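Local atomic coordinates of receptor-like protein kinase ANXUR1 (Arabidopsis thaliana, PDB entry 6FIG), a protein that probably acts as a cell-surface receptor kinase in plant reproduction, carrying malectin-like modules outside the cell and phosphorylating serine and threonine residues. Residues A[67-70]-A[71-74]; A[197-200]-A[201-204]; A[228-231]-A[232-235]; A[238-241]-A[242-246]. One frame throughout, in Å; residues are numbered along the deposited sequence.

Interaction 1 (A[67-70]-A[71-74])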
ATOM      1  N   PRO A  67       7.542  11.409  12.673  1.00 31.22           N
ATOM      2  CA  PRO A  67       8.830  10.915  12.189  1.00 32.23           C
ATOM      3  C   PRO A  67       8.849  10.726  10.671  1.00 30.66           C
ATOM      4  O   PRO A  67       7.894  10.201  10.109  1.00 29.99           O
ATOM      5  CB  PRO A  67       8.992   9.562  12.908  1.00 34.03           C
ATOM      6  CG  PRO A  67       8.021   9.573  14.022  1.00 34.85           C
ATOM      7  CD  PRO A  67       6.887  10.436  13.570  1.00 32.76           C
ATOM      8  N   ILE A  68       9.930  11.172  10.032  1.00 30.30           N
ATOM      9  CA  ILE A  68      10.113  11.049   8.597  1.00 30.53           C
ATOM     10  C   ILE A  68      11.574  10.760   8.277  1.00 31.65           C
ATOM     11  O   ILE A  68      12.457  10.977   9.103  1.00 32.42           O
ATOM     12  CB  ILE A  68       9.708  12.338   7.832  1.00 29.50           C
ATOM     13  CG1 ILE A  68      10.369  13.586   8.435  1.00 30.38           C
ATOM     14  CG2 ILE A  68       8.198  12.499   7.790  1.00 29.14           C
ATOM     15  CD1 ILE A  68      10.322  14.807   7.544  1.00 30.32           C
ATOM     16  N   LYS A  69      11.802  10.264   7.067  1.00 31.12           N
ATOM     17  CA  LYS A  69      13.147  10.232   6.495  1.00 33.23           C
ATOM     18  C   LYS A  69      13.488  11.614   5.928  1.00 32.14           C
ATOM     19  O   LYS A  69      12.838  12.101   5.001  1.00 30.27           O
ATOM     20  CB  LYS A  69      13.251   9.186   5.401  1.00 35.05           C
ATOM     21  CG  LYS A  69      12.997   7.782   5.899  1.00 37.86           C
ATOM     22  CD  LYS A  69      13.455   6.739   4.899  1.00 41.19           C
ATOM     23  CE  LYS A  69      13.830   5.446   5.599  1.00 44.98           C
ATOM     24  NZ  LYS A  69      14.279   4.443   4.599  1.00 48.18           N
ATOM     25  N   GLY A  70      14.540  12.225   6.461  1.00 33.32           N
ATOM     26  CA  GLY A  70      14.915  13.586   6.093  1.00 33.76           C
ATOM     27  C   GLY A  70      15.410  13.802   4.677  1.00 34.12           C
ATOM     28  O   GLY A  70      15.390  14.923   4.174  1.00 34.56           O
ATOM     29  N   ASP A  71      15.855  12.736   4.028  1.00 33.81           N
ATOM     30  CA  ASP A  71      16.359  12.836   2.676  1.00 34.06           C
ATOM     31  C   ASP A  71      15.284  12.563   1.616  1.00 30.80           C
ATOM     32  O   ASP A  71      15.607  12.499   0.440  1.00 31.31           O
ATOM     33  CB  ASP A  71      17.552  11.885   2.485  1.00 37.60           C
ATOM     34  CG  ASP A  71      17.192  10.425   2.707  1.00 39.59           C
ATOM     35  OD1 ASP A  71      16.260  10.122   3.482  1.00 40.40           O
ATOM     36  OD2 ASP A  71      17.889   9.574   2.135  1.00 44.58           O
ATOM     37  N   LYS A  72      14.026  12.402   2.034  1.00 28.87           N
ATOM     38  CA  LYS A  72      12.942  12.042   1.129  1.00 27.75           C
ATOM     39  C   LYS A  72      11.893  13.139   1.047  1.00 25.46           C
ATOM     40  O   LYS A  72      11.683  13.917   1.990  1.00 25.17           O
ATOM     41  CB  LYS A  72      12.258  10.735   1.572  1.00 28.78           C
ATOM     42  CG  LYS A  72      13.191   9.542   1.712  1.00 31.45           C
ATOM     43  CD  LYS A  72      13.787   9.091   0.398  1.00 33.40           C
ATOM     44  CE  LYS A  72      14.752   7.928   0.611  1.00 36.95           C
ATOM     45  NZ  LYS A  72      15.252   7.367  -0.663  1.00 39.94           N
ATOM     46  N   ARG A  73      11.224  13.181  -0.097  1.00 24.20           N
ATOM     47  CA  ARG A  73      10.105  14.067  -0.328  1.00 22.77           C
ATOM     48  C   ARG A  73       8.843  13.446   0.275  1.00 22.42           C
ATOM     49  O   ARG A  73       8.749  12.211   0.359  1.00 21.78           O
ATOM     50  CB  ARG A  73       9.975  14.267  -1.853  1.00 22.59           C
ATOM     51  CG  ARG A  73       8.836  15.127  -2.322  1.00 21.46           C
ATOM     52  CD  ARG A  73       8.933  15.488  -3.790  1.00 21.03           C
ATOM     53  NE  ARG A  73       9.916  16.525  -4.064  1.00 21.44           N
ATOM     54  CZ  ARG A  73       9.712  17.837  -3.921  1.00 22.04           C
ATOM     55  NH1 ARG A  73       8.569  18.312  -3.455  1.00 21.40           N
ATOM     56  NH2 ARG A  73      10.698  18.683  -4.225  1.00 22.97           N
ATOM     57  N   HIS A  74       7.924  14.300   0.732  1.00 21.52           N
ATOM     58  CA  HIS A  74       6.643  13.846   1.306  1.00 22.15           C
ATOM     59  C   HIS A  74       5.457  14.543   0.751  1.00 21.92           C
ATOM     60  O   HIS A  74       5.502  15.751   0.472  1.00 21.83           O
ATOM     61  CB  HIS A  74       6.648  14.027   2.825  1.00 22.16           C
ATOM     62  CG  HIS A  74       7.653  13.176   3.489  1.00 23.54           C
ATOM     63  ND1 HIS A  74       8.980  13.535   3.563  1.00 24.38           N
ATOM     64  CD2 HIS A  74       7.555  11.939   4.027  1.00 23.86           C
ATOM     65  CE1 HIS A  74       9.658  12.552   4.130  1.00 25.79           C
ATOM     66  NE2 HIS A  74       8.817  11.567   4.413  1.00 25.42           N
TER
HETATM   67  O   HOH W   1       9.606   9.184   5.428  1.00 28.87           O
HETATM   68  O   HOH W   2      12.074  15.330   4.447  1.00 29.99           O

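Interaction 2 (A[197-200]-A[201-204])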
ATOM      1  N   ASP A 197     -13.472   9.786 -12.606  1.00 31.38           N
ATOM      2  CA  ASP A 197     -12.681   9.933 -11.399  1.00 30.78           C
ATOM      3  C   ASP A 197     -11.929   8.631 -11.106  1.00 29.81           C
ATOM      4  O   ASP A 197     -12.504   7.531 -11.173  1.00 31.04           O
ATOM      5  CB  ASP A 197     -13.552  10.221 -10.168  1.00 32.38           C
ATOM      6  CG  ASP A 197     -14.244  11.589 -10.189  1.00 34.37           C
ATOM      7  OD1 ASP A 197     -13.972  12.460 -11.046  1.00 33.23           O
ATOM      8  OD2 ASP A 197     -15.107  11.787  -9.291  1.00 36.12           O
ATOM      9  N   ILE A 198     -10.658   8.769 -10.755  1.00 27.91           N
ATOM     10  CA  ILE A 198      -9.854   7.665 -10.265  1.00 28.28           C
ATOM     11  C   ILE A 198      -9.686   7.876  -8.755  1.00 27.58           C
ATOM     12  O   ILE A 198      -9.034   8.851  -8.364  1.00 26.87           O
ATOM     13  CB  ILE A 198      -8.459   7.641 -10.916  1.00 27.74           C
ATOM     14  CG1 ILE A 198      -8.570   7.544 -12.437  1.00 28.41           C
ATOM     15  CG2 ILE A 198      -7.651   6.465 -10.378  1.00 28.25           C
ATOM     16  CD1 ILE A 198      -7.245   7.688 -13.162  1.00 28.96           C
ATOM     17  N   PRO A 199     -10.237   6.966  -7.923  1.00 28.68           N
ATOM     18  CA  PRO A 199     -10.100   7.086  -6.465  1.00 28.38           C
ATOM     19  C   PRO A 199      -8.669   6.781  -6.044  1.00 27.30           C
ATOM     20  O   PRO A 199      -7.931   6.102  -6.771  1.00 26.47           O
ATOM     21  CB  PRO A 199     -11.053   6.026  -5.925  1.00 30.65           C
ATOM     22  CG  PRO A 199     -11.043   4.972  -6.979  1.00 31.54           C
ATOM     23  CD  PRO A 199     -10.886   5.689  -8.295  1.00 30.43           C
ATOM     24  N   GLY A 200      -8.283   7.290  -4.880  1.00 26.77           N
ATOM     25  CA  GLY A 200      -6.934   7.069  -4.345  1.00 26.21           C
ATOM     26  C   GLY A 200      -6.534   5.602  -4.257  1.00 26.73           C
ATOM     27  O   GLY A 200      -5.381   5.240  -4.491  1.00 26.61           O
ATOM     28  N   SER A 201      -7.491   4.724  -3.986  1.00 28.30           N
ATOM     29  CA  SER A 201      -7.206   3.294  -3.938  1.00 30.79           C
ATOM     30  C   SER A 201      -6.682   2.715  -5.258  1.00 31.16           C
ATOM     31  O   SER A 201      -6.106   1.642  -5.278  1.00 34.47           O
ATOM     32  CB  SER A 201      -8.458   2.526  -3.491  1.00 32.85           C
ATOM     33  OG  SER A 201      -9.486   2.677  -4.459  1.00 33.77           O
ATOM     34  N   GLN A 202      -6.934   3.389  -6.376  1.00 29.92           N
ATOM     35  CA  GLN A 202      -6.470   2.933  -7.681  1.00 30.28           C
ATOM     36  C   GLN A 202      -5.248   3.701  -8.196  1.00 27.94           C
ATOM     37  O   GLN A 202      -4.763   3.434  -9.287  1.00 28.25           O
ATOM     38  CB  GLN A 202      -7.620   3.019  -8.686  1.00 32.22           C
ATOM     39  CG  GLN A 202      -8.683   1.960  -8.429  1.00 36.53           C
ATOM     40  CD  GLN A 202      -8.179   0.562  -8.772  1.00 40.07           C
ATOM     41  OE1 GLN A 202      -7.513   0.360  -9.802  1.00 44.39           O
ATOM     42  NE2 GLN A 202      -8.486  -0.400  -7.928  1.00 44.72           N
ATOM     43  N   ASP A 203      -4.745   4.629  -7.400  1.00 25.80           N
ATOM     44  CA  ASP A 203      -3.594   5.444  -7.800  1.00 24.39           C
ATOM     45  C   ASP A 203      -2.327   4.607  -7.805  1.00 25.01           C
ATOM     46  O   ASP A 203      -2.225   3.635  -7.043  1.00 27.53           O
ATOM     47  CB  ASP A 203      -3.423   6.609  -6.833  1.00 23.21           C
ATOM     48  CG  ASP A 203      -2.360   7.586  -7.273  1.00 22.11           C
ATOM     49  OD1 ASP A 203      -2.170   7.763  -8.516  1.00 21.47           O
ATOM     50  OD2 ASP A 203      -1.741   8.221  -6.410  1.00 21.36           O
ATOM     51  N   SER A 204      -1.362   4.985  -8.648  1.00 24.65           N
ATOM     52  CA  SER A 204      -0.067   4.314  -8.699  1.00 25.53           C
ATOM     53  C   SER A 204       0.875   4.852  -7.628  1.00 25.63           C
ATOM     54  O   SER A 204       0.563   5.814  -6.938  1.00 25.81           O
ATOM     55  CB  SER A 204       0.570   4.476 -10.071  1.00 25.24           C
ATOM     56  OG  SER A 204       0.732   5.842 -10.372  1.00 24.22           O
TER

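Interaction 3 (A[228-231]-A[232-235])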
ATOM      1  N   GLN A 228     -11.529   6.477 -25.445  1.00 34.74           N
ATOM      2  CA  GLN A 228     -11.076   5.427 -24.550  1.00 35.85           C
ATOM      3  C   GLN A 228     -10.314   4.371 -25.331  1.00 35.36           C
ATOM      4  O   GLN A 228     -10.723   3.980 -26.449  1.00 34.61           O
ATOM      5  CB  GLN A 228     -12.266   4.794 -23.854  1.00 39.96           C
ATOM      6  CG  GLN A 228     -11.875   3.921 -22.680  1.00 42.19           C
ATOM      7  CD  GLN A 228     -13.066   3.610 -21.809  1.00 44.90           C
ATOM      8  OE1 GLN A 228     -14.100   3.153 -22.301  1.00 50.74           O
ATOM      9  NE2 GLN A 228     -12.936   3.870 -20.516  1.00 46.67           N
ATOM     10  N   ALA A 229      -9.220   3.898 -24.750  1.00 33.77           N
ATOM     11  CA  ALA A 229      -8.406   2.872 -25.375  1.00 34.68           C
ATOM     12  C   ALA A 229      -9.206   1.586 -25.418  1.00 38.38           C
ATOM     13  O   ALA A 229     -10.118   1.390 -24.619  1.00 38.54           O
ATOM     14  CB  ALA A 229      -7.117   2.655 -24.626  1.00 33.72           C
ATOM     15  N   SER A 230      -8.845   0.731 -26.364  1.00 40.87           N
ATOM     16  CA  SER A 230      -9.538  -0.533 -26.559  1.00 45.42           C
ATOM     17  C   SER A 230      -9.355  -1.412 -25.332  1.00 47.17           C
ATOM     18  O   SER A 230      -8.452  -1.195 -24.515  1.00 45.60           O
ATOM     19  CB  SER A 230      -9.007  -1.252 -27.802  1.00 46.85           C
ATOM     20  OG  SER A 230      -7.645  -1.598 -27.612  1.00 47.31           O
ATOM     21  N   ASN A 231     -10.230  -2.400 -25.215  1.00 51.35           N
ATOM     22  CA  ASN A 231     -10.115  -3.415 -24.170  1.00 54.53           C
ATOM     23  C   ASN A 231      -8.749  -4.094 -24.287  1.00 55.17           C
ATOM     24  O   ASN A 231      -8.304  -4.409 -25.393  1.00 57.37           O
ATOM     25  CB  ASN A 231     -11.229  -4.471 -24.319  1.00 57.68           C
ATOM     26  CG  ASN A 231     -12.619  -3.905 -24.064  1.00 58.93           C
ATOM     27  OD1 ASN A 231     -12.772  -2.871 -23.414  1.00 58.92           O
ATOM     28  ND2 ASN A 231     -13.641  -4.589 -24.577  1.00 62.38           N
ATOM     29  N   ASN A 232      -8.082  -4.274 -23.151  1.00 55.59           N
ATOM     30  CA  ASN A 232      -6.756  -4.906 -23.087  1.00 56.63           C
ATOM     31  C   ASN A 232      -5.632  -4.114 -23.774  1.00 53.30           C
ATOM     32  O   ASN A 232      -4.575  -4.678 -24.050  1.00 53.93           O
ATOM     33  CB  ASN A 232      -6.782  -6.350 -23.629  1.00 60.78           C
ATOM     34  CG  ASN A 232      -7.844  -7.212 -22.967  1.00 64.11           C
ATOM     35  OD1 ASN A 232      -8.079  -7.119 -21.758  1.00 65.28           O
ATOM     36  ND2 ASN A 232      -8.480  -8.071 -23.757  1.00 67.40           N
ATOM     37  N   PHE A 233      -5.847  -2.825 -24.049  1.00 49.02           N
ATOM     38  CA  PHE A 233      -4.750  -1.966 -24.492  1.00 45.76           C
ATOM     39  C   PHE A 233      -3.772  -1.821 -23.327  1.00 43.45           C
ATOM     40  O   PHE A 233      -4.208  -1.563 -22.209  1.00 43.55           O
ATOM     41  CB  PHE A 233      -5.256  -0.582 -24.906  1.00 43.69           C
ATOM     42  CG  PHE A 233      -4.203   0.256 -25.571  1.00 41.48           C
ATOM     43  CD1 PHE A 233      -3.916   0.090 -26.918  1.00 41.54           C
ATOM     44  CD2 PHE A 233      -3.469   1.175 -24.847  1.00 39.78           C
ATOM     45  CE1 PHE A 233      -2.935   0.847 -27.536  1.00 40.13           C
ATOM     46  CE2 PHE A 233      -2.486   1.938 -25.457  1.00 38.76           C
ATOM     47  CZ  PHE A 233      -2.212   1.764 -26.801  1.00 38.98           C
ATOM     48  N   ARG A 234      -2.470  -1.984 -23.591  1.00 42.07           N
ATOM     49  CA  ARG A 234      -1.449  -1.907 -22.550  1.00 42.26           C
ATOM     50  C   ARG A 234      -0.697  -0.583 -22.672  1.00 38.13           C
ATOM     51  O   ARG A 234      -0.334  -0.149 -23.779  1.00 38.87           O
ATOM     52  CB  ARG A 234      -0.462  -3.094 -22.578  1.00 46.13           C
ATOM     53  CG  ARG A 234       0.388  -3.168 -21.304  1.00 48.39           C
ATOM     54  CD  ARG A 234       1.352  -4.353 -21.225  1.00 51.29           C
ATOM     55  NE  ARG A 234       2.409  -4.122 -20.221  1.00 52.16           N
ATOM     56  CZ  ARG A 234       2.267  -4.216 -18.889  1.00 52.73           C
ATOM     57  NH1 ARG A 234       1.099  -4.551 -18.336  1.00 53.32           N
ATOM     58  NH2 ARG A 234       3.312  -3.971 -18.086  1.00 52.31           N
ATOM     59  N   ILE A 235      -0.525   0.067 -21.527  1.00 34.85           N
ATOM     60  CA  ILE A 235       0.290   1.261 -21.409  1.00 32.23           C
ATOM     61  C   ILE A 235       1.714   0.786 -21.163  1.00 31.99           C
ATOM     62  O   ILE A 235       1.993   0.108 -20.170  1.00 33.14           O
ATOM     63  CB  ILE A 235      -0.182   2.179 -20.262  1.00 31.12           C
ATOM     64  CG1 ILE A 235      -1.678   2.555 -20.434  1.00 31.07           C
ATOM     65  CG2 ILE A 235       0.705   3.423 -20.174  1.00 29.94           C
ATOM     66  CD1 ILE A 235      -2.033   3.223 -21.760  1.00 30.33           C
TER

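Interaction 4 (A[238-241]-A[242-246])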
ATOM      1  N   GLN A 238       7.953   2.054 -20.284  1.00 33.73           N
ATOM      2  CA  GLN A 238       9.412   2.094 -20.539  1.00 36.15           C
ATOM      3  C   GLN A 238      10.174   2.556 -19.277  1.00 36.21           C
ATOM      4  O   GLN A 238      10.038   1.920 -18.248  1.00 36.22           O
ATOM      5  CB  GLN A 238       9.751   2.927 -21.787  1.00 37.36           C
ATOM      6  CG  GLN A 238       9.225   2.340 -23.073  1.00 39.23           C
ATOM      7  CD  GLN A 238       9.779   3.057 -24.313  1.00 40.98           C
ATOM      8  OE1 GLN A 238       9.974   4.287 -24.316  1.00 43.10           O
ATOM      9  NE2 GLN A 238      10.021   2.292 -25.367  1.00 43.47           N
ATOM     10  N   ASN A 239      10.936   3.656 -19.326  1.00 37.59           N
ATOM     11  CA  ASN A 239      11.678   4.106 -18.147  1.00 38.92           C
ATOM     12  C   ASN A 239      10.973   5.243 -17.414  1.00 35.53           C
ATOM     13  O   ASN A 239      11.526   5.756 -16.445  1.00 38.20           O
ATOM     14  CB  ASN A 239      13.120   4.516 -18.481  1.00 41.90           C
ATOM     15  CG  ASN A 239      13.944   3.372 -19.042  1.00 45.22           C
ATOM     16  OD1 ASN A 239      13.926   2.265 -18.514  1.00 48.12           O
ATOM     17  ND2 ASN A 239      14.684   3.645 -20.103  1.00 47.64           N
ATOM     18  N   MET A 240       9.765   5.625 -17.827  1.00 32.39           N
ATOM     19  CA  MET A 240       8.984   6.569 -17.013  1.00 30.58           C
ATOM     20  C   MET A 240       8.456   5.875 -15.757  1.00 29.28           C
ATOM     21  O   MET A 240       7.848   4.803 -15.855  1.00 28.42           O
ATOM     22  CB  MET A 240       7.792   7.136 -17.761  1.00 29.38           C
ATOM     23  CG  MET A 240       7.203   8.332 -17.036  1.00 29.42           C
ATOM     24  SD  MET A 240       5.754   9.068 -17.784  1.00 28.21           S
ATOM     25  CE  MET A 240       4.411   7.989 -17.262  1.00 28.30           C
ATOM     26  N   PRO A 241       8.660   6.482 -14.567  1.00 28.13           N
ATOM     27  CA  PRO A 241       8.172   5.820 -13.367  1.00 27.70           C
ATOM     28  C   PRO A 241       6.659   5.655 -13.349  1.00 25.45           C
ATOM     29  O   PRO A 241       5.936   6.584 -13.672  1.00 23.56           O
ATOM     30  CB  PRO A 241       8.615   6.766 -12.227  1.00 27.92           C
ATOM     31  CG  PRO A 241       9.802   7.476 -12.802  1.00 28.84           C
ATOM     32  CD  PRO A 241       9.465   7.678 -14.243  1.00 28.56           C
ATOM     33  N   VAL A 242       6.191   4.474 -12.940  1.00 25.63           N
ATOM     34  CA  VAL A 242       4.746   4.254 -12.847  1.00 25.19           C
ATOM     35  C   VAL A 242       4.098   5.162 -11.812  1.00 24.04           C
ATOM     36  O   VAL A 242       2.926   5.473 -11.937  1.00 24.03           O
ATOM     37  CB  VAL A 242       4.333   2.763 -12.604  1.00 27.11           C
ATOM     38  CG1 VAL A 242       4.845   1.886 -13.738  1.00 28.37           C
ATOM     39  CG2 VAL A 242       4.737   2.258 -11.259  1.00 28.96           C
ATOM     40  N   SER A 243       4.872   5.624 -10.813  1.00 23.63           N
ATOM     41  CA  SER A 243       4.382   6.587  -9.830  0.68 22.99           C
ATOM     42  C   SER A 243       3.958   7.927 -10.407  1.00 21.71           C
ATOM     43  O   SER A 243       3.244   8.686  -9.744  1.00 21.98           O
ATOM     44  CB  SER A 243       5.430   6.874  -8.740  0.68 22.94           C
ATOM     45  OG  SER A 243       5.759   5.709  -8.041  0.68 24.43           O
ATOM     46  N   ILE A 244       4.387   8.253 -11.644  1.00 21.50           N
ATOM     47  CA  ILE A 244       3.990   9.514 -12.245  1.00 20.92           C
ATOM     48  C   ILE A 244       2.469   9.623 -12.334  1.00 20.38           C
ATOM     49  O   ILE A 244       1.893  10.632 -11.965  1.00 20.84           O
ATOM     50  CB  ILE A 244       4.663   9.724 -13.624  1.00 21.07           C
ATOM     51  CG1 ILE A 244       6.159  10.060 -13.436  1.00 21.79           C
ATOM     52  CG2 ILE A 244       3.958  10.763 -14.445  1.00 20.96           C
ATOM     53  CD1 ILE A 244       6.448  11.449 -12.873  1.00 21.84           C
ATOM     54  N   ALA A 245       1.825   8.558 -12.803  1.00 20.41           N
ATOM     55  CA  ALA A 245       0.355   8.548 -12.922  1.00 20.35           C
ATOM     56  C   ALA A 245      -0.078   7.124 -13.239  1.00 20.60           C
ATOM     57  O   ALA A 245       0.655   6.395 -13.903  1.00 22.16           O
ATOM     58  CB  ALA A 245      -0.108   9.476 -14.024  1.00 20.45           C
ATOM     59  N   PRO A 246      -1.261   6.727 -12.768  1.00 21.31           N
ATOM     60  CA  PRO A 246      -1.732   5.384 -13.021  1.00 22.59           C
ATOM     61  C   PRO A 246      -2.153   5.143 -14.461  1.00 23.03           C
ATOM     62  O   PRO A 246      -2.469   6.082 -15.222  1.00 22.79           O
ATOM     63  CB  PRO A 246      -2.938   5.249 -12.077  1.00 23.15           C
ATOM     64  CG  PRO A 246      -3.419   6.627 -11.901  1.00 22.11           C
ATOM     65  CD  PRO A 246      -2.200   7.494 -11.942  1.00 20.72           C
TER

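Interaction 1 (A[67-70]-A[71-74])
With chi1 of 51°, I68 has its CG1 wedged between its own N and C, and CG2 is swung beside the backbone N; H74, with chi1 near -65°, sets its ring against that methyl. I68 CG2 lies over one face of the imidazole, 3.9 Å from the centroid of the H74 ring and displaced toward the rim on the NE2 side, a CH-pi contact. The edge of the ring meets polar atoms instead. In its plane, H74 CE1 stands 3.3 Å from K69 O, and a water joins H74 NE2 (2.7 Å) to K69 N (2.9 Å), so a methyl covers one face of the imidazole and polar atoms border its edge. Between these two residues the chain makes a type I beta turn, K69 to K72, which carries it from strand 62-67 of the five-stranded antiparallel sheet into strand 73-80 of a different sheet of the malectin-like region. K72 N closes the turn on K69 O at 3.2 Å, approaching from above the carbonyl plane. At the two ends of the turn the lysine side chains meet near their bases, K69 CB lying 3.7 Å from K72 CG, while D71 OD1 leans back toward K69 CB. A second water lies 2.9 Å from K72 O, one of several acceptors competing for its protons. Backbone bonds tie I68 to D134 and H74 to L128, and R73 forms a salt bridge with E163.

Interaction 2 (A[197-200]-A[201-204])
P199 and Q202 are joined first by backbone hydrogen bonds. Q202 N donates to P199 O at 2.9 Å, and one residue later D203 N donates to G200 O at 3.0 Å. Each bond spans three residues, so together they wind one short turn of 3-10 helix in the loop between strands 185-192 and 212-213. Both N-H groups come in well above the carbonyl planes, D203 N by 64°. Close beside the second bond, D203 CB lies 3.3 Å from the same G200 O.

Apolar contacts line one flank of the turn. I198 CG2, anti to its own N, reaches the CB of Q202 at 3.8 Å, the two side chains crossing at about a right angle. The P199 ring and Q202 instead run alongside each other, pointing the same way, with P199 CG 4.1 Å from Q202 CG. Beside them S201 OG sits 3.7 Å from P199 CG, a van der Waals neighbour and not a polar partner. I198 also packs on D248 and I249 of helix 247-250, the latter among the residues around a bound calcium ion.

Polar ends look outward from the turn to other parts of the chain. S201 OG is hydrogen-bonded to D18 OD1, and D203 divides its carboxylate between a salt bridge to R209 NE and a hydrogen bond to W211 NE1. The turn is thus wound by main-chain bonds and thin apolar contacts, whereas the buried charge of D203 is met by R209 and W211, which probably keep it ionised.

Interaction 3 (A[228-231]-A[232-235])
A229 and F233 face each other across a type II beta turn, S230 to F233, in the surface loop between strand 225-228 and helix 247-250. One hydrogen bond closes it, F233 N donating to S230 O at 3.1 Å with an N-H...O angle of 155°.

The apolar contact is small. A229 CB lies 3.7 Å from F233 CB and also touches F233 CG and CD2, meeting the ring obliquely. With CG anti to the backbone N (chi1 -171°), F233 runs its phenyl group past A229, and both side chains pack on F289. I235 CD1 lies at the edge of this ring, in its plane.

Polar side chains add packing here. S230 OG, held between its own N and C, comes within 3.7 Å of F233 CB. Just after the turn, R234 packs on K27 of the second subunit.

Backbone crowding marks the corner. N231 and N232 occupy the two central positions, and N232 adopts a positive phi of 66°, as the third residue of a type II turn does; this brings N232 CB to 3.0 Å from N231 O.

Interaction 4 (A[238-241]-A[242-246])
The flat group at which P241 and I244 meet is the peptide carbonyl of P241. I244 N comes in above its plane, 55° out of it, and hydrogen-bonds to P241 O at 3.0 Å with a nearly straight N-H...O angle of 163°. The same oxygen is flanked by aliphatic carbons of the residue that donates to it: I244 CB lies 3.4 Å and I244 CG1 3.5 Å from P241 O. The puckered pyrrolidine ring takes part at its rim, with P241 CD 4.2 Å from I244 CG1.

M240 completes the apolar side. Extended through CG and SD, CG being anti to the backbone N at chi1 -167°, it bends only at its last torsion, which turns the methyl onto I244. M240 CE then stands 4.0 Å from I244 CG2, and M240 CG brushes I244 CG1, so the thioether chain crosses the isoleucine at about a right angle.

V242, S243 and I244 trace a helix-like path but never settle into a regular helix; a weak bond from A245 N to V242 O (3.4 Å) follows the P241-I244 closure. The result is a single compact turn just ahead of helix 247-250. R209 NH2 donates a hydrogen bond to S243 O, and P241 and V242 pack on D134 of the second subunit, which also hydrogen-bonds S243 OG. On the inner side, M240 and I244 both lean on Y250 of helix 247-250 and on Y329 of strand 327-336, and I244 also rests on R283 and H285 of strand 278-287.

Overall arrangement
All four contacts are turns of one chain closed by an i to i+3 backbone bond, but their side chains differ with place. Interaction 3 lies at the surface, about 26 Å from the chain's centre, built on an alanine, a phenylalanine and exposed polar residues; interactions 1, 2 and 4 are partly buried. Interaction 2 is backbone bonding with apolar flanks, its buried D203 turning the carboxylate to R209 and W211 outside the contact. Interaction 1 bridges two sheets and alone enlists an imidazole and waters, while interaction 4 adds aliphatic packing. Interactions 2 and 4 meet directly: S204 OG is 2.7 Å from V242 O, a probable hydrogen bond, and R209 serves both. Interactions 3 and 4 adjoin in sequence; interaction 1 touches none of the others.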